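Local coordinates for transcriptional regulator, HTH_3 family (Vibrio cholerae, PDB 1Y9Q), which probably binds DNA and regulates transcription, pairing a helix-turn-helix domain with a cupin domain that holds zinc and D-methionine, at residues A[57-68]-A[97-107]. Sequence-based numbering, arbitrary orientation.
With MED (D-methionine), chain C.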
loop_
_atom_site.group_PDB
_atom_site.type_symbol
_atom_site.label_atom_id
_atom_site.label_comp_id
_atom_site.label_asym_id
_atom_site.label_seq_id
_atom_site.Cartn_x
_atom_site.Cartn_y
_atom_site.Cartn_z
ATOM N N TRP A 57 9.755 -4.536 -7.655
ATOM C CA TRP A 57 9.309 -3.294 -8.280
ATOM C C TRP A 57 9.797 -2.096 -7.475
ATOM O O TRP A 57 10.160 -1.060 -8.032
ATOM C CB TRP A 57 7.782 -3.250 -8.393
ATOM C CG TRP A 57 7.256 -3.975 -9.593
ATOM C CD1 TRP A 57 6.829 -5.272 -9.651
ATOM C CD2 TRP A 57 7.155 -3.458 -10.924
ATOM N NE1 TRP A 57 6.469 -5.594 -10.938
ATOM C CE2 TRP A 57 6.661 -4.499 -11.739
ATOM C CE3 TRP A 57 7.434 -2.215 -11.507
ATOM C CZ2 TRP A 57 6.441 -4.334 -13.111
ATOM C CZ3 TRP A 57 7.214 -2.051 -12.869
ATOM C CH2 TRP A 57 6.722 -3.106 -13.656
ATOM N N LYS A 58 9.812 -2.244 -6.158
ATOM C CA LYS A 58 10.260 -1.168 -5.297
ATOM C C LYS A 58 11.723 -0.842 -5.596
ATOM O O LYS A 58 12.102 0.325 -5.694
ATOM C CB LYS A 58 10.079 -1.580 -3.838
ATOM C CG LYS A 58 10.141 -0.437 -2.860
ATOM C CD LYS A 58 9.582 -0.859 -1.512
ATOM C CE LYS A 58 9.651 0.279 -0.524
ATOM N NZ LYS A 58 9.133 -0.128 0.805
ATOM N N ILE A 59 12.538 -1.878 -5.750
ATOM C CA ILE A 59 13.957 -1.702 -6.036
ATOM C C ILE A 59 14.166 -1.128 -7.432
ATOM O O ILE A 59 14.915 -0.163 -7.608
ATOM C CB ILE A 59 14.713 -3.042 -5.906
ATOM C CG1 ILE A 59 14.649 -3.527 -4.452
ATOM C CG2 ILE A 59 16.165 -2.875 -6.355
ATOM C CD1 ILE A 59 15.208 -4.925 -4.234
ATOM N N ALA A 60 13.507 -1.723 -8.427
ATOM C CA ALA A 60 13.628 -1.242 -9.802
ATOM C C ALA A 60 13.254 0.235 -9.870
ATOM O O ALA A 60 13.943 1.039 -10.505
ATOM C CB ALA A 60 12.720 -2.060 -10.731
ATOM N N SER A 61 12.168 0.600 -9.195
ATOM C CA SER A 61 11.707 1.984 -9.195
ATOM C C SER A 61 12.776 2.937 -8.663
ATOM O O SER A 61 13.026 3.989 -9.250
ATOM C CB SER A 61 10.429 2.110 -8.362
ATOM O OG SER A 61 9.374 1.355 -8.938
ATOM N N GLY A 62 13.409 2.559 -7.558
ATOM C CA GLY A 62 14.442 3.401 -6.974
ATOM C C GLY A 62 15.670 3.529 -7.855
ATOM O O GLY A 62 16.338 4.566 -7.867
ATOM N N LEU A 63 15.968 2.474 -8.602
ATOM C CA LEU A 63 17.123 2.466 -9.497
ATOM C C LEU A 63 16.760 3.030 -10.863
ATOM O O LEU A 63 17.624 3.179 -11.726
ATOM C CB LEU A 63 17.640 1.037 -9.670
ATOM C CG LEU A 63 18.187 0.343 -8.424
ATOM C CD1 LEU A 63 18.451 -1.128 -8.723
ATOM C CD2 LEU A 63 19.465 1.044 -7.978
ATOM N N GLU A 64 15.478 3.345 -11.042
ATOM C CA GLU A 64 14.960 3.863 -12.303
ATOM C C GLU A 64 15.275 2.867 -13.411
ATOM O O GLU A 64 15.771 3.222 -14.486
ATOM C CB GLU A 64 15.561 5.232 -12.603
ATOM C CG GLU A 64 15.281 6.230 -11.490
ATOM C CD GLU A 64 15.808 7.614 -11.790
ATOM O OE1 GLU A 64 15.195 8.314 -12.621
ATOM O OE2 GLU A 64 16.841 7.992 -11.197
ATOM N N ALA A 65 14.990 1.605 -13.112
ATOM C CA ALA A 65 15.209 0.504 -14.038
ATOM C C ALA A 65 13.874 -0.178 -14.294
ATOM O O ALA A 65 12.916 0.007 -13.540
ATOM C CB ALA A 65 16.188 -0.492 -13.440
ATOM N N SER A 66 13.809 -0.965 -15.359
ATOM C CA SER A 66 12.582 -1.677 -15.687
ATOM C C SER A 66 12.565 -2.969 -14.882
ATOM O O SER A 66 13.589 -3.376 -14.342
ATOM C CB SER A 66 12.562 -2.014 -17.170
ATOM O OG SER A 66 13.633 -2.886 -17.480
ATOM N N PHE A 67 11.407 -3.614 -14.810
ATOM C CA PHE A 67 11.286 -4.879 -14.091
ATOM C C PHE A 67 12.108 -5.890 -14.902
ATOM O O PHE A 67 12.794 -6.749 -14.346
ATOM C CB PHE A 67 9.809 -5.299 -14.037
ATOM C CG PHE A 67 9.556 -6.589 -13.300
ATOM C CD1 PHE A 67 9.502 -6.619 -11.913
ATOM C CD2 PHE A 67 9.357 -7.775 -14.004
ATOM C CE1 PHE A 67 9.251 -7.811 -11.231
ATOM C CE2 PHE A 67 9.105 -8.973 -13.334
ATOM C CZ PHE A 67 9.051 -8.990 -11.944
ATOM N N SER A 68 12.051 -5.753 -16.226
ATOM C CA SER A 68 12.780 -6.635 -17.139
ATOM C C SER A 68 14.288 -6.613 -16.901
ATOM O O SER A 68 14.976 -7.597 -17.169
ATOM C CB SER A 68 12.516 -6.235 -18.598
ATOM O OG SER A 68 11.149 -6.349 -18.941
ATOM N N PRO A 97 9.207 -7.911 -23.198
ATOM C CA PRO A 97 10.136 -7.353 -22.213
ATOM C C PRO A 97 10.371 -5.878 -22.534
ATOM O O PRO A 97 10.186 -5.448 -23.674
ATOM C CB PRO A 97 11.388 -8.200 -22.406
ATOM C CG PRO A 97 11.360 -8.494 -23.861
ATOM C CD PRO A 97 9.902 -8.860 -24.086
ATOM N N TYR A 98 10.780 -5.113 -21.527
ATOM C CA TYR A 98 11.020 -3.683 -21.691
ATOM C C TYR A 98 11.793 -3.315 -22.957
ATOM O O TYR A 98 12.838 -3.894 -23.249
ATOM C CB TYR A 98 11.782 -3.124 -20.484
ATOM C CG TYR A 98 12.008 -1.634 -20.592
ATOM C CD1 TYR A 98 10.942 -0.749 -20.486
ATOM C CD2 TYR A 98 13.275 -1.111 -20.867
ATOM C CE1 TYR A 98 11.116 0.614 -20.656
ATOM C CE2 TYR A 98 13.463 0.266 -21.040
ATOM C CZ TYR A 98 12.375 1.117 -20.933
ATOM O OH TYR A 98 12.515 2.467 -21.124
ATOM N N ALA A 99 11.268 -2.340 -23.691
ATOM C CA ALA A 99 11.892 -1.839 -24.913
ATOM C C ALA A 99 12.071 -0.330 -24.759
ATOM O O ALA A 99 11.108 0.392 -24.516
ATOM C CB ALA A 99 11.010 -2.141 -26.121
ATOM N N ALA A 100 13.304 0.140 -24.908
ATOM C CA ALA A 100 13.598 1.562 -24.763
ATOM C C ALA A 100 12.943 2.464 -25.806
ATOM O O ALA A 100 12.655 3.629 -25.523
ATOM C CB ALA A 100 15.114 1.780 -24.774
ATOM N N ASP A 101 12.699 1.949 -27.007
ATOM C CA ASP A 101 12.110 2.796 -28.040
ATOM C C ASP A 101 10.660 3.185 -27.788
ATOM O O ASP A 101 10.241 4.282 -28.152
ATOM C CB ASP A 101 12.250 2.165 -29.438
ATOM C CG ASP A 101 11.876 0.693 -29.473
ATOM O OD1 ASP A 101 11.124 0.229 -28.591
ATOM O OD2 ASP A 101 12.336 -0.003 -30.406
ATOM N N THR A 102 9.893 2.300 -27.160
ATOM C CA THR A 102 8.493 2.605 -26.872
ATOM C C THR A 102 8.292 2.829 -25.377
ATOM O O THR A 102 7.268 3.374 -24.951
ATOM C CB THR A 102 7.584 1.447 -27.273
ATOM O OG1 THR A 102 7.956 0.292 -26.517
ATOM C CG2 THR A 102 7.708 1.145 -28.765
ATOM N N GLY A 103 9.268 2.386 -24.590
ATOM C CA GLY A 103 9.190 2.509 -23.146
ATOM C C GLY A 103 8.213 1.508 -22.543
ATOM O O GLY A 103 7.834 1.635 -21.377
ATOM N N LEU A 104 7.827 0.493 -23.316
ATOM C CA LEU A 104 6.862 -0.489 -22.838
ATOM C C LEU A 104 7.370 -1.843 -22.355
ATOM O O LEU A 104 8.326 -2.413 -22.882
ATOM C CB LEU A 104 5.800 -0.769 -23.906
ATOM C CG LEU A 104 5.074 0.401 -24.563
ATOM C CD1 LEU A 104 3.950 -0.162 -25.429
ATOM C CD2 LEU A 104 4.528 1.362 -23.501
ATOM N N GLU A 105 6.658 -2.352 -21.360
ATOM C CA GLU A 105 6.905 -3.644 -20.744
ATOM C C GLU A 105 5.489 -4.213 -20.677
ATOM O O GLU A 105 4.610 -3.571 -20.112
ATOM C CB GLU A 105 7.457 -3.413 -19.345
ATOM C CG GLU A 105 8.194 -4.560 -18.762
ATOM C CD GLU A 105 9.031 -4.129 -17.582
ATOM O OE1 GLU A 105 10.225 -4.460 -17.576
ATOM O OE2 GLU A 105 8.496 -3.464 -16.667
ATOM N N ILE A 106 5.251 -5.390 -21.254
ATOM C CA ILE A 106 3.896 -5.947 -21.259
ATOM C C ILE A 106 3.776 -7.342 -20.649
ATOM O O ILE A 106 4.481 -8.280 -21.045
ATOM C CB ILE A 106 3.334 -5.979 -22.696
ATOM C CG1 ILE A 106 3.390 -4.571 -23.290
ATOM C CG2 ILE A 106 1.902 -6.486 -22.696
ATOM C CD1 ILE A 106 2.989 -4.501 -24.753
ATOM N N PHE A 107 2.851 -7.469 -19.700
ATOM C CA PHE A 107 2.634 -8.728 -19.000
ATOM C C PHE A 107 1.192 -9.207 -19.053
ATOM O O PHE A 107 0.266 -8.424 -19.258
ATOM C CB PHE A 107 2.979 -8.577 -17.521
ATOM C CG PHE A 107 4.297 -7.931 -17.262
ATOM C CD1 PHE A 107 5.469 -8.675 -17.277
ATOM C CD2 PHE A 107 4.365 -6.573 -16.977
ATOM C CE1 PHE A 107 6.696 -8.074 -17.007
ATOM C CE2 PHE A 107 5.581 -5.959 -16.707
ATOM C CZ PHE A 107 6.750 -6.712 -16.721
HETATM N N MED C . 2.942 -3.212 -12.186
HETATM C CA MED C . 3.234 -4.482 -11.460
HETATM C C MED C . 3.041 -4.307 -9.949
HETATM O O MED C . 2.688 -3.234 -9.438
HETATM C CB MED C . 2.328 -5.602 -12.022
HETATM C CG MED C . 2.436 -7.011 -11.476
HETATM S SD MED C . 4.068 -7.616 -12.001
HETATM C CE MED C . 3.930 -7.654 -13.733
HETATM O OXT MED C . 3.249 -5.261 -9.200
#
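The seam between the helix-turn-helix domain and the cupin sheet is built here round E105, whose long side chain leaves strand 104-111 to meet the backbone after helix 53-63. Its OE1 accepts two bonds from S68: backbone N at 2.6 Å on the syn side and OG at 2.5 Å on the anti side. Serine suits this place because one hydroxyl can donate to the carboxylate and at once accept an almost straight bond from Y98 N (2.9 Å to S68 OG, 178°), tying the neighbouring strand in as well. E105 OE2 receives a weak bond from F67 N and a further one from Y179, so both oxygens of this buried carboxylate are engaged. S66, small enough to lie against an aromatic ring, sets its CB 3.5 Å from Y98 CG.

Towards the ligand, aromatic residues take over. F67 meets F107 obliquely and lays its CD1 on one face of the W57 indole; CA of D-methionine lies over the opposite face, both displaced towards the rim. F107 CE2 comes to the indole edge, 4.0 Å from W57 CZ2. The ligand's CE methyl sits over the F107 ring, 3.4 Å from CD2. W57 and F107 thus form an aromatic wall of the D-methionine pocket, where the helix-turn-helix part meets the zinc-bearing cupin fold.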